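Local coordinates for protein copper-containing nitrite reductase (Bradyrhizobium sp. ORS 375, PDB 6THE) that catalyses the reduction of nitrite to nitric oxide with two kinds of copper site, and here is the core part of a longer heme-containing enzyme, at residues D9-P14 and L203-K207; L34-L38 and D79-H84; V117-F121 and F242-T246; S166-Q172 and P188-V192; V270-G274 and P299-Y305. All coordinates share one frame; numbering follows the deposited sequence.

Like other copper nitrite reductases, the chain has two cupredoxin domains. Interaction 2 lies in the first domain and holds His84, a ligand of one copper site. Interaction 5 lies in the second domain and interaction 4 at its edge, in the loop from strand 155-164 to strand 174-176 on the first domain's sheet; their centres are about 38 Å apart. Interaction 1 ties the N-terminal loop to strand 206-209, and interaction 3 bridges the domains. Their segments alternate along the chain. Interactions 2 and 4 fall between the segments of interaction 1, and interaction 5 comes last. Interactions 1 and 2 touch through Ile10 and Leu38. Interactions 3 and 5 also meet neighbouring subunits of the trimer.

Interaction 1 of 5, residues D9-P14 and L203-K207; sequences DISREP and LHPLK. With 9JE (pentane-1,5-diol), chain T.
Leu203 points its CD2 methyl at the start of the N-terminal loop. Leu203 CD2 lies 3.3 Å from Asp9 OD1 and 3.5 Å from Ser11 OG. The Ser11 hydroxyl has its hydrogen bond with Ser196. His204 follows, just past the end of helix 199-203, and its ring carries most of the contact. His204 NE2 donates to Asp9 OD2 over 3.2 Å, in the ring plane and onto the syn lone pair, in a bent bond (N-H...O 137°). The carboxylate is nearly coplanar with the ring, at 17°. Asp9 reaches this place with CG anti to its backbone N (chi1 -174°). Glu13 CG lies over one face of the His204 ring, 3.6 Å from its centroid, in a CH-pi contact. The His204-Asp9 bond is a His-carboxylate pair that joins the N-terminal loop to the second cupredoxin domain. Replacing His204 with an alanine would probably leave Asp9 OD2 without its donor and Glu13 CG without a ring to lie on. Pro205 turns away from the loop, and its carbonyl O meets C03 of a bound pentane-1,5-diol at 3.3 Å. Leu206, at the start of strand 206-209, packs CD1 on Pro14 CG at 3.7 Å, with Phe157 and Leu200 close by.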
# COMPACT_ATOMS: atom_id res chain seq x y z
N ASP A 9 11.62 3.21 30.75
CA ASP A 9 10.88 2.34 29.86
C ASP A 9 9.72 3.12 29.23
O ASP A 9 8.72 3.41 29.90
CB ASP A 9 10.42 1.07 30.57
CG ASP A 9 9.76 0.05 29.65
OD1 ASP A 9 10.04 0.08 28.44
OD2 ASP A 9 8.96 -0.76 30.16
N ILE A 10 9.87 3.44 27.94
CA ILE A 10 8.91 4.23 27.19
C ILE A 10 7.92 3.32 26.48
O ILE A 10 6.88 3.77 26.00
CB ILE A 10 9.62 5.18 26.20
CG1 ILE A 10 10.76 4.49 25.45
CG2 ILE A 10 10.09 6.44 26.90
CD1 ILE A 10 10.33 3.72 24.22
N SER A 11 8.25 2.02 26.42
CA SER A 11 7.46 1.04 25.68
C SER A 11 6.10 0.86 26.35
O SER A 11 6.02 0.63 27.55
CB SER A 11 8.20 -0.27 25.58
OG SER A 11 9.47 -0.09 24.97
N ARG A 12 5.04 0.98 25.54
CA ARG A 12 3.70 0.69 26.02
C ARG A 12 3.41 -0.79 25.85
O ARG A 12 3.68 -1.37 24.80
CB ARG A 12 2.65 1.57 25.33
CG ARG A 12 1.26 1.46 25.95
CD ARG A 12 0.30 2.57 25.58
NE ARG A 12 0.66 3.87 26.13
CZ ARG A 12 0.31 4.30 27.34
NH1 ARG A 12 0.69 5.50 27.74
NH2 ARG A 12 -0.41 3.54 28.15
N GLU A 13 2.85 -1.39 26.91
CA GLU A 13 2.52 -2.81 26.95
C GLU A 13 1.35 -3.08 26.01
O GLU A 13 0.43 -2.28 25.93
CB GLU A 13 2.19 -3.23 28.39
CG GLU A 13 3.36 -3.07 29.35
CD GLU A 13 3.05 -3.29 30.82
OE1 GLU A 13 1.90 -3.05 31.23
OE2 GLU A 13 3.97 -3.72 31.55
N PRO A 14 1.37 -4.21 25.26
CA PRO A 14 0.29 -4.53 24.33
C PRO A 14 -1.01 -4.88 25.05
O PRO A 14 -2.09 -4.70 24.49
CB PRO A 14 0.83 -5.76 23.57
CG PRO A 14 1.82 -6.39 24.52
CD PRO A 14 2.42 -5.24 25.29
N LEU A 203 11.04 -7.15 26.08
CA LEU A 203 10.41 -6.37 27.14
C LEU A 203 9.04 -6.94 27.49
O LEU A 203 8.87 -7.53 28.56
CB LEU A 203 10.33 -4.90 26.71
CG LEU A 203 11.44 -3.98 27.23
CD1 LEU A 203 12.81 -4.43 26.75
CD2 LEU A 203 11.18 -2.54 26.82
N HIS A 204 8.07 -6.76 26.59
CA HIS A 204 6.69 -7.15 26.85
C HIS A 204 6.20 -8.12 25.77
O HIS A 204 5.46 -7.72 24.88
CB HIS A 204 5.78 -5.92 26.96
CG HIS A 204 6.35 -4.80 27.76
ND1 HIS A 204 6.36 -4.81 29.14
CD2 HIS A 204 6.92 -3.63 27.39
CE1 HIS A 204 6.91 -3.70 29.59
NE2 HIS A 204 7.27 -2.96 28.53
N PRO A 205 6.58 -9.42 25.82
CA PRO A 205 6.10 -10.39 24.84
C PRO A 205 4.62 -10.72 25.05
O PRO A 205 4.17 -10.91 26.18
CB PRO A 205 6.98 -11.63 25.10
CG PRO A 205 7.40 -11.51 26.55
CD PRO A 205 7.49 -10.02 26.82
N LEU A 206 3.88 -10.76 23.93
CA LEU A 206 2.47 -11.12 23.93
C LEU A 206 2.33 -12.58 24.35
O LEU A 206 3.16 -13.41 23.99
CB LEU A 206 1.91 -10.91 22.52
CG LEU A 206 1.57 -9.47 22.13
CD1 LEU A 206 2.81 -8.69 21.73
CD2 LEU A 206 0.56 -9.45 20.99
N LYS A 207 1.27 -12.88 25.12
CA LYS A 207 1.05 -14.23 25.61
C LYS A 207 -0.43 -14.60 25.49
O LYS A 207 -1.30 -13.85 25.91
CB LYS A 207 1.59 -14.38 27.04
CG LYS A 207 3.10 -14.56 27.14
CD LYS A 207 3.59 -14.87 28.53
CE LYS A 207 5.09 -15.07 28.58
NZ LYS A 207 5.57 -15.36 29.96
C02 9JE T . 1.92 -9.20 29.28
C03 9JE T . 3.25 -9.91 29.17
C04 9JE T . 4.44 -9.03 29.49
C05 9JE T . 5.30 -9.55 30.62
C06 9JE T . 4.57 -9.74 31.93
O01 9JE T . 1.59 -8.89 30.63
O07 9JE T . 4.12 -8.51 32.48

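Interaction 2 of 5, residues L34-L38 and D79-H84; sequences LSVEL and DSAMIH. With CU (copper (II) ion), chain B; 9JE (pentane-1,5-diol), chain O.
Glu37 leaves strand 28-43 with its CB pointing toward the loop 79-84. CG stands anti to the carbonyl carbon (chi1 -54°) and the chain runs extended beyond it, which carries the carboxylate across to the loop. On the way Glu37 CG passes 3.9 Å from His84 NE2 and close to Ser80 OG. At the tip OE1 takes two main bonds. His84 NE2 donates to Glu37 OE1 over 3.0 Å, on the anti side and somewhat out of both the ring and carboxylate planes. Ala81 N donates to Glu37 OE1 over 3.1 Å from above the carboxylate plane. Met82 N adds a weak bond to the same oxygen. OE2 faces Ala81, whose N also makes a weak bond to it. The carboxylate stands steeply to the histidine ring, with the planes 81° apart.

Beside this pair, Ser35 OG lies 3.4 Å from His84 CD2, and its hydroxyl is hydrogen-bonded to Asn76. Ser80 OG is also bonded to Asn76, and a water joins it to Glu37 N. At the far end of the loop Asp79 OD2 accepts a hydrogen bond from O07 of a bound pentane-1,5-diol.

His84 ND1 binds copper at 2.3 Å. Cys125, His133 and Met138 complete this site, which has the ligand set of the type 1 copper of cupredoxins. Glu37 is thus a second-shell residue. Together with the copper bond, its bond to NE2 helps fix the ring's rotation. The nearby carboxylate would probably also make the ring a stronger electron donor to copper.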
# COMPACT_ATOMS: atom_id res chain seq x y z
N LEU A 34 -1.51 13.97 28.82
CA LEU A 34 -0.40 14.82 29.22
C LEU A 34 0.79 14.54 28.31
O LEU A 34 1.26 13.40 28.22
CB LEU A 34 -0.07 14.53 30.69
CG LEU A 34 1.20 15.18 31.24
CD1 LEU A 34 1.04 16.69 31.39
CD2 LEU A 34 1.60 14.56 32.57
N SER A 35 1.28 15.59 27.64
CA SER A 35 2.42 15.49 26.75
C SER A 35 3.71 15.68 27.55
O SER A 35 3.92 16.73 28.15
CB SER A 35 2.32 16.46 25.61
OG SER A 35 2.21 17.79 26.08
N VAL A 36 4.56 14.64 27.55
CA VAL A 36 5.79 14.64 28.32
C VAL A 36 6.96 14.34 27.38
O VAL A 36 6.87 13.46 26.53
CB VAL A 36 5.74 13.62 29.48
CG1 VAL A 36 6.87 13.82 30.47
CG2 VAL A 36 4.40 13.63 30.20
N GLU A 37 8.06 15.08 27.57
CA GLU A 37 9.32 14.82 26.90
C GLU A 37 10.29 14.22 27.92
O GLU A 37 10.57 14.85 28.94
CB GLU A 37 9.90 16.10 26.31
CG GLU A 37 8.95 16.84 25.38
CD GLU A 37 9.49 18.16 24.84
OE1 GLU A 37 8.67 18.99 24.40
OE2 GLU A 37 10.72 18.35 24.85
N LEU A 38 10.78 13.01 27.64
CA LEU A 38 11.66 12.32 28.57
C LEU A 38 12.65 11.44 27.81
O LEU A 38 12.40 11.03 26.68
CB LEU A 38 10.81 11.50 29.56
CG LEU A 38 10.08 10.28 29.00
CD1 LEU A 38 10.86 9.01 29.31
CD2 LEU A 38 8.68 10.19 29.58
N ASP A 79 8.17 21.25 31.97
CA ASP A 79 9.56 21.08 31.60
C ASP A 79 9.69 20.77 30.11
O ASP A 79 10.79 20.53 29.61
CB ASP A 79 10.26 20.05 32.49
CG ASP A 79 9.60 18.68 32.49
OD1 ASP A 79 8.38 18.62 32.71
OD2 ASP A 79 10.32 17.68 32.27
N SER A 80 8.55 20.77 29.40
CA SER A 80 8.52 20.53 27.96
C SER A 80 9.15 21.71 27.22
O SER A 80 9.08 22.85 27.69
CB SER A 80 7.12 20.26 27.48
OG SER A 80 6.64 19.02 28.00
N ALA A 81 9.74 21.42 26.06
CA ALA A 81 10.45 22.42 25.27
C ALA A 81 9.70 22.72 23.98
O ALA A 81 10.11 23.60 23.22
CB ALA A 81 11.86 21.94 25.00
N MET A 82 8.59 22.01 23.75
CA MET A 82 7.84 22.12 22.51
C MET A 82 6.36 22.32 22.79
O MET A 82 5.86 21.93 23.84
CB MET A 82 8.02 20.86 21.65
CG MET A 82 9.45 20.60 21.20
SD MET A 82 10.11 21.89 20.11
CE MET A 82 9.16 21.58 18.61
N ILE A 83 5.67 22.95 21.83
CA ILE A 83 4.22 23.05 21.81
C ILE A 83 3.68 21.70 21.34
O ILE A 83 4.23 21.09 20.43
CB ILE A 83 3.76 24.20 20.89
CG1 ILE A 83 4.41 25.53 21.27
CG2 ILE A 83 2.24 24.31 20.87
CD1 ILE A 83 4.40 26.57 20.17
N HIS A 84 2.60 21.23 21.99
CA HIS A 84 2.02 19.94 21.67
C HIS A 84 0.52 20.08 21.43
O HIS A 84 -0.14 20.94 22.02
CB HIS A 84 2.36 18.91 22.75
CG HIS A 84 3.82 18.63 22.89
ND1 HIS A 84 4.59 18.20 21.82
CD2 HIS A 84 4.64 18.70 23.95
CE1 HIS A 84 5.83 18.03 22.23
NE2 HIS A 84 5.89 18.33 23.53
CU CU B . 3.98 17.35 19.80
C02 9JE O . 4.70 16.28 35.09
C03 9JE O . 6.07 16.48 34.48
C04 9JE O . 6.89 15.21 34.42
C05 9JE O . 8.28 15.42 33.86
C06 9JE O . 9.36 15.45 34.91
O01 9JE O . 3.99 17.50 35.16
O07 9JE O . 10.57 15.97 34.39
O HOH W 1 8.27 17.23 29.33

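Interaction 3 of 5, residues V117-F121 and F242-T246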
# COMPACT_ATOMS: atom_id res chain seq x y z
N VAL A 117 -18.55 8.03 13.65
CA VAL A 117 -18.16 6.92 12.80
C VAL A 117 -17.50 5.84 13.66
O VAL A 117 -16.56 6.13 14.40
CB VAL A 117 -17.25 7.38 11.65
CG1 VAL A 117 -16.72 6.21 10.83
CG2 VAL A 117 -17.93 8.40 10.75
N PRO A 118 -17.98 4.57 13.59
CA PRO A 118 -17.32 3.46 14.28
C PRO A 118 -16.03 3.05 13.58
O PRO A 118 -15.90 3.18 12.36
CB PRO A 118 -18.35 2.33 14.20
CG PRO A 118 -19.15 2.64 12.95
CD PRO A 118 -19.18 4.15 12.85
N GLY A 119 -15.07 2.55 14.37
CA GLY A 119 -13.81 2.07 13.85
C GLY A 119 -12.62 2.44 14.73
O GLY A 119 -12.78 3.15 15.73
N LEU A 120 -11.45 1.94 14.35
CA LEU A 120 -10.19 2.22 15.03
C LEU A 120 -9.49 3.37 14.32
O LEU A 120 -9.18 3.27 13.13
CB LEU A 120 -9.35 0.94 15.01
CG LEU A 120 -8.01 1.00 15.75
CD1 LEU A 120 -8.20 1.25 17.23
CD2 LEU A 120 -7.22 -0.29 15.53
N PHE A 121 -9.27 4.46 15.05
CA PHE A 121 -8.72 5.68 14.48
C PHE A 121 -7.39 6.03 15.15
O PHE A 121 -7.22 5.80 16.34
CB PHE A 121 -9.72 6.84 14.62
CG PHE A 121 -11.02 6.64 13.87
CD1 PHE A 121 -11.13 6.99 12.53
CD2 PHE A 121 -12.13 6.11 14.51
CE1 PHE A 121 -12.32 6.81 11.85
CE2 PHE A 121 -13.32 5.93 13.82
CZ PHE A 121 -13.41 6.28 12.49
N PHE A 242 -8.32 -0.71 7.07
CA PHE A 242 -8.14 0.70 7.42
C PHE A 242 -8.76 0.99 8.78
O PHE A 242 -8.88 2.15 9.18
CB PHE A 242 -8.63 1.62 6.31
CG PHE A 242 -8.00 1.39 4.96
CD1 PHE A 242 -6.64 1.57 4.77
CD2 PHE A 242 -8.77 1.01 3.87
CE1 PHE A 242 -6.06 1.37 3.53
CE2 PHE A 242 -8.19 0.80 2.63
CZ PHE A 242 -6.83 0.98 2.46
N GLY A 243 -9.15 -0.07 9.50
CA GLY A 243 -9.72 0.02 10.83
C GLY A 243 -11.12 0.63 10.82
O GLY A 243 -11.45 1.44 11.68
N GLY A 244 -11.93 0.23 9.83
CA GLY A 244 -13.31 0.68 9.72
C GLY A 244 -14.29 -0.39 10.22
O GLY A 244 -14.19 -1.55 9.81
N LEU A 245 -15.21 0.02 11.09
CA LEU A 245 -16.18 -0.90 11.68
C LEU A 245 -17.59 -0.56 11.18
O LEU A 245 -18.53 -0.52 11.96
CB LEU A 245 -16.10 -0.81 13.21
CG LEU A 245 -14.94 -1.56 13.86
CD1 LEU A 245 -14.83 -1.20 15.34
CD2 LEU A 245 -15.08 -3.06 13.69
N THR A 246 -17.71 -0.34 9.86
CA THR A 246 -19.00 -0.09 9.24
C THR A 246 -19.26 -1.15 8.17
O THR A 246 -20.30 -1.80 8.19
CB THR A 246 -19.09 1.35 8.71
OG1 THR A 246 -18.45 2.23 9.64
CG2 THR A 246 -20.51 1.80 8.47
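Pro118 lays its ring on the chain at Leu245 and Thr246. Pro118 CG is 3.4 Å from Leu245 O and also 3.4 Å from Thr246 OG1. The proline ring and the threonine side chain cross at about a right angle. Pro118 CB also packs on Leu245 CB, at 4.0 Å. Leu245 then reaches along Gly119. Its CB, CG and CD1 all lie near Gly119 CA, with Leu245 CD1 at 3.7 Å. The torsions explain this reach: CG is anti to the carbonyl carbon (chi1 -78°) and CD1 continues outward in an extended line (chi2 170°).

Gly119 and Gly244 form a single antiparallel bridge, as a non-hydrogen-bonded pair. The bonds flank it. Leu120 N donates to Gly243 O over 2.7 Å, and Leu245 N makes a weak bond to Pro118 O over 3.5 Å. Gly119 has phi 141°, which suits a residue without a side chain. Gly243 has positive phi, and a CB there would point into the other segment.

The bridge joins the two cupredoxin domains. Residues 117-121 lead into strand 119-124 of the first domain, which ends at the copper ligand His124, with Cys125, a ligand of the other copper, next in the chain. Residues 242-246 lie in the loop between strands 236-241 and 250-253 of the second. Leu120 turns to Met141 and Leu143 of its own domain and to Ala263 and Ile265 of the other. Leu245 also touches Ile265. The second subunit also reaches this contact: Phe242 O accepts a hydrogen bond from Gln254 of that subunit, and Val117 packs on its Gly252.

Interaction 4 of 5, residues S166-Q172 and P188-V192; sequences SDIPYGQ and PEYFV
Ser166 points its hydroxyl into the angle between Glu189 and Tyr190. Ser166 OG lies 3.4 Å from Glu189 CB and meets the Tyr190 ring at its edge, 3.4 Å from CE1. The same hydroxyl donates to Ile168 O, which holds it in place. Pro169 brings its CA against Glu189 OE1. Next comes Tyr170 N, which donates to Glu189 OE1 over 3.0 Å from above the carboxylate plane. Glu189 is bent at chi2 (-74°), and this brings its carboxylate round to the loop. Tyr170 CD2 sits over one face of the Tyr190 ring. The two rings meet obliquely, with centroids 5.0 Å apart and planes at 49°. Gly171 follows in a type II beta turn from Pro169 to Gln172. A water accepts from Tyr190 OH at 2.6 Å and donates to both Pro169 O and Gln172 O, so the tyrosine is tied to both ends of the turn. A phenylalanine in place of Tyr190 has no hydroxyl, so the water would probably lose its donor and the turn its link to this ring. Glu189 and Tyr190 form a classic beta bulge opposite Ile164 of strand 155-164. The loop 166-172 packs beside strand 190-193, an outermost strand of the second domain's sheet. Lys182 of helix 180-185 makes a salt bridge with Glu189 OE2, and Ser166 touches Ala176 of strand 174-176, which is the edge of the first domain's sheet.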
# COMPACT_ATOMS: atom_id res chain seq x y z
N SER A 166 17.15 8.70 14.26
CA SER A 166 18.29 9.05 15.10
C SER A 166 19.43 9.57 14.23
O SER A 166 19.61 9.13 13.10
CB SER A 166 18.72 7.87 15.94
OG SER A 166 19.01 6.74 15.13
N ASP A 167 20.20 10.51 14.79
CA ASP A 167 21.34 11.11 14.11
C ASP A 167 22.46 10.08 14.00
O ASP A 167 23.09 9.95 12.94
CB ASP A 167 21.79 12.41 14.78
CG ASP A 167 22.17 12.27 16.24
OD1 ASP A 167 21.71 11.31 16.89
OD2 ASP A 167 22.94 13.13 16.73
N ILE A 168 22.70 9.35 15.10
CA ILE A 168 23.70 8.30 15.15
C ILE A 168 23.16 7.06 14.43
O ILE A 168 21.95 6.82 14.44
CB ILE A 168 24.11 7.99 16.61
CG1 ILE A 168 22.90 7.83 17.54
CG2 ILE A 168 25.09 9.04 17.12
CD1 ILE A 168 23.23 7.29 18.91
N PRO A 169 24.03 6.27 13.76
CA PRO A 169 23.58 5.07 13.03
C PRO A 169 23.07 3.98 13.97
O PRO A 169 23.34 4.00 15.17
CB PRO A 169 24.85 4.58 12.32
CG PRO A 169 25.80 5.76 12.35
CD PRO A 169 25.48 6.48 13.64
N TYR A 170 22.33 3.03 13.39
CA TYR A 170 21.86 1.84 14.09
C TYR A 170 23.06 1.04 14.59
O TYR A 170 23.98 0.76 13.82
CB TYR A 170 20.97 1.00 13.17
CG TYR A 170 20.51 -0.32 13.74
CD1 TYR A 170 21.28 -1.47 13.61
CD2 TYR A 170 19.29 -0.43 14.39
CE1 TYR A 170 20.86 -2.68 14.13
CE2 TYR A 170 18.86 -1.63 14.92
CZ TYR A 170 19.64 -2.76 14.79
OH TYR A 170 19.22 -3.96 15.30
N GLY A 171 23.03 0.69 15.88
CA GLY A 171 24.09 -0.10 16.49
C GLY A 171 24.96 0.73 17.43
O GLY A 171 25.59 0.18 18.33
N GLN A 172 25.00 2.04 17.19
CA GLN A 172 25.77 2.97 18.01
C GLN A 172 25.02 3.23 19.31
O GLN A 172 23.84 3.58 19.30
CB GLN A 172 26.03 4.27 17.25
CG GLN A 172 26.73 5.34 18.07
CD GLN A 172 28.22 5.15 18.14
OE1 GLN A 172 28.95 5.46 17.21
NE2 GLN A 172 28.69 4.65 19.27
N PRO A 188 14.68 6.08 8.09
CA PRO A 188 14.82 5.86 9.53
C PRO A 188 15.88 4.81 9.85
O PRO A 188 16.11 3.89 9.06
CB PRO A 188 13.42 5.36 9.95
CG PRO A 188 12.86 4.71 8.70
CD PRO A 188 13.49 5.44 7.53
N GLU A 189 16.54 4.99 11.00
CA GLU A 189 17.57 4.07 11.46
C GLU A 189 16.92 2.88 12.16
O GLU A 189 17.45 1.78 12.14
CB GLU A 189 18.55 4.78 12.39
CG GLU A 189 19.43 5.81 11.68
CD GLU A 189 20.55 5.25 10.81
OE1 GLU A 189 20.89 4.06 10.98
OE2 GLU A 189 21.07 6.01 9.98
N TYR A 190 15.76 3.14 12.79
CA TYR A 190 15.06 2.15 13.59
C TYR A 190 13.59 2.08 13.17
O TYR A 190 12.95 3.11 12.97
CB TYR A 190 15.15 2.50 15.08
CG TYR A 190 16.54 2.47 15.67
CD1 TYR A 190 17.37 3.57 15.58
CD2 TYR A 190 17.00 1.35 16.34
CE1 TYR A 190 18.65 3.55 16.13
CE2 TYR A 190 18.27 1.32 16.90
CZ TYR A 190 19.10 2.42 16.79
OH TYR A 190 20.35 2.40 17.34
N PHE A 191 13.09 0.85 13.04
CA PHE A 191 11.66 0.57 12.97
C PHE A 191 11.25 -0.13 14.27
O PHE A 191 11.87 -1.11 14.66
CB PHE A 191 11.33 -0.29 11.75
CG PHE A 191 11.33 0.43 10.43
CD1 PHE A 191 10.18 1.03 9.95
CD2 PHE A 191 12.48 0.49 9.65
CE1 PHE A 191 10.17 1.69 8.73
CE2 PHE A 191 12.47 1.15 8.43
CZ PHE A 191 11.32 1.74 7.97
N VAL A 192 10.21 0.40 14.92
CA VAL A 192 9.89 -0.03 16.28
C VAL A 192 8.40 -0.34 16.39
O VAL A 192 7.56 0.33 15.79
CB VAL A 192 10.34 1.01 17.32
CG1 VAL A 192 11.85 1.06 17.47
CG2 VAL A 192 9.78 2.40 17.04
O HOH W 2 21.95 4.48 17.60

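Interaction 5 of 5, residues V270-G274 and P299-Y305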
# COMPACT_ATOMS: atom_id res chain seq x y z
N VAL A 270 -5.93 -19.07 17.69
CA VAL A 270 -4.67 -19.76 17.86
C VAL A 270 -4.96 -21.23 18.19
O VAL A 270 -5.71 -21.52 19.12
CB VAL A 270 -3.77 -19.10 18.93
CG1 VAL A 270 -2.40 -19.75 18.99
CG2 VAL A 270 -3.64 -17.60 18.70
N GLU A 271 -4.37 -22.13 17.40
CA GLU A 271 -4.73 -23.54 17.44
C GLU A 271 -3.54 -24.39 17.88
O GLU A 271 -3.72 -25.49 18.39
CB GLU A 271 -5.22 -24.00 16.06
CG GLU A 271 -6.44 -23.25 15.56
CD GLU A 271 -7.78 -23.69 16.12
OE1 GLU A 271 -7.80 -24.36 17.17
OE2 GLU A 271 -8.81 -23.38 15.49
N VAL A 272 -2.32 -23.87 17.67
CA VAL A 272 -1.10 -24.64 17.87
C VAL A 272 -0.18 -23.89 18.83
O VAL A 272 0.02 -22.68 18.68
CB VAL A 272 -0.41 -24.95 16.53
CG1 VAL A 272 1.00 -25.48 16.70
CG2 VAL A 272 -1.24 -25.91 15.67
N PRO A 273 0.41 -24.57 19.85
CA PRO A 273 1.35 -23.93 20.77
C PRO A 273 2.70 -23.64 20.12
O PRO A 273 3.09 -24.32 19.17
CB PRO A 273 1.51 -24.97 21.89
CG PRO A 273 1.25 -26.29 21.20
CD PRO A 273 0.19 -25.99 20.17
N GLY A 274 3.40 -22.64 20.65
CA GLY A 274 4.72 -22.27 20.18
C GLY A 274 4.93 -20.76 20.16
O GLY A 274 4.21 -20.01 20.82
N PRO A 299 -1.34 -27.59 25.12
CA PRO A 299 -1.08 -28.90 24.52
C PRO A 299 -0.96 -28.83 23.00
O PRO A 299 -1.49 -27.92 22.37
CB PRO A 299 -2.32 -29.72 24.92
CG PRO A 299 -3.42 -28.68 25.03
CD PRO A 299 -2.74 -27.42 25.53
N GLU A 300 -0.25 -29.82 22.43
CA GLU A 300 -0.00 -29.89 21.00
C GLU A 300 -1.26 -30.35 20.27
O GLU A 300 -2.03 -31.15 20.80
CB GLU A 300 1.18 -30.82 20.71
CG GLU A 300 2.51 -30.29 21.22
CD GLU A 300 3.67 -31.27 21.18
OE1 GLU A 300 4.82 -30.80 21.06
OE2 GLU A 300 3.43 -32.49 21.29
N ASN A 301 -1.45 -29.83 19.05
CA ASN A 301 -2.59 -30.16 18.22
C ASN A 301 -2.09 -30.80 16.93
O ASN A 301 -1.84 -30.10 15.94
CB ASN A 301 -3.48 -28.93 17.96
CG ASN A 301 -4.86 -29.26 17.43
OD1 ASN A 301 -5.13 -30.40 17.06
ND2 ASN A 301 -5.73 -28.27 17.40
N PRO A 302 -1.93 -32.15 16.89
CA PRO A 302 -1.33 -32.83 15.75
C PRO A 302 -2.15 -32.80 14.46
O PRO A 302 -1.62 -33.05 13.38
CB PRO A 302 -1.19 -34.29 16.22
CG PRO A 302 -1.35 -34.23 17.73
CD PRO A 302 -2.30 -33.08 17.97
N ASP A 303 -3.45 -32.49 14.59
CA ASP A 303 -4.37 -32.47 13.47
C ASP A 303 -4.17 -31.21 12.64
O ASP A 303 -4.45 -31.20 11.44
CB ASP A 303 -5.82 -32.65 13.92
CG ASP A 303 -6.17 -34.08 14.30
OD1 ASP A 303 -5.40 -34.69 15.07
OD2 ASP A 303 -7.21 -34.58 13.81
N ILE A 304 -3.68 -30.14 13.28
CA ILE A 304 -3.45 -28.87 12.62
C ILE A 304 -1.99 -28.76 12.21
O ILE A 304 -1.69 -28.37 11.08
CB ILE A 304 -3.90 -27.68 13.51
CG1 ILE A 304 -5.34 -27.85 14.03
CG2 ILE A 304 -3.71 -26.35 12.80
CD1 ILE A 304 -6.40 -28.00 12.96
N TYR A 305 -1.08 -29.12 13.13
CA TYR A 305 0.35 -29.12 12.87
C TYR A 305 1.04 -30.19 13.70
O TYR A 305 0.79 -30.31 14.90
CB TYR A 305 0.95 -27.73 13.13
CG TYR A 305 2.45 -27.70 13.26
CD1 TYR A 305 3.28 -27.91 12.16
CD2 TYR A 305 3.06 -27.47 14.49
CE1 TYR A 305 4.66 -27.89 12.28
CE2 TYR A 305 4.44 -27.44 14.62
CZ TYR A 305 5.24 -27.65 13.51
OH TYR A 305 6.60 -27.62 13.63
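Val272 lies opposite Asn301, with CA atoms 5.7 Å apart, and Pro273 lies opposite Glu300. Here the chain beyond the last strand of the second cupredoxin domain packs on the loop between strands 263-269 and 274-280. The two segments meet by packing alone, without hydrogen bonds between them. Residues 301-305 curl in a helix-like turn. Asn301 O accepts from both Ile304 N and Tyr305 N, and this brings the side chains of Ile304 and Tyr305 back toward Val272.

Pro273 sets CG and CD against the carbonyl of Pro299, with Pro273 CD 3.4 Å from Pro299 O. Pro273 CG also rests on Glu300 CA at 3.8 Å. Asn301 sends its CB toward the backbone of Glu271, 3.5 Å from Glu271 O. Val272 is the buried residue of the group and its two methyls divide the work. Val272 CG2 packs alongside Ile304 CG2 at 3.8 Å, the two side chains running in opposite directions, and also touches Tyr305 CB. CG1 takes the tyrosine ring.

The third subunit lies against the same patch. Glu271 and Val272 touch Ile92 of that subunit, Ile304 packs on its Leu116, and Tyr305 on its Ala93. The C-terminal segment therefore sits between its own domain and a neighbour. Tyr305 holds CG anti to the backbone N (chi1 164°), so that its side chain and that of Val272 cross at about a right angle and Tyr305 CD2 comes 3.6 Å from Val272 CG1.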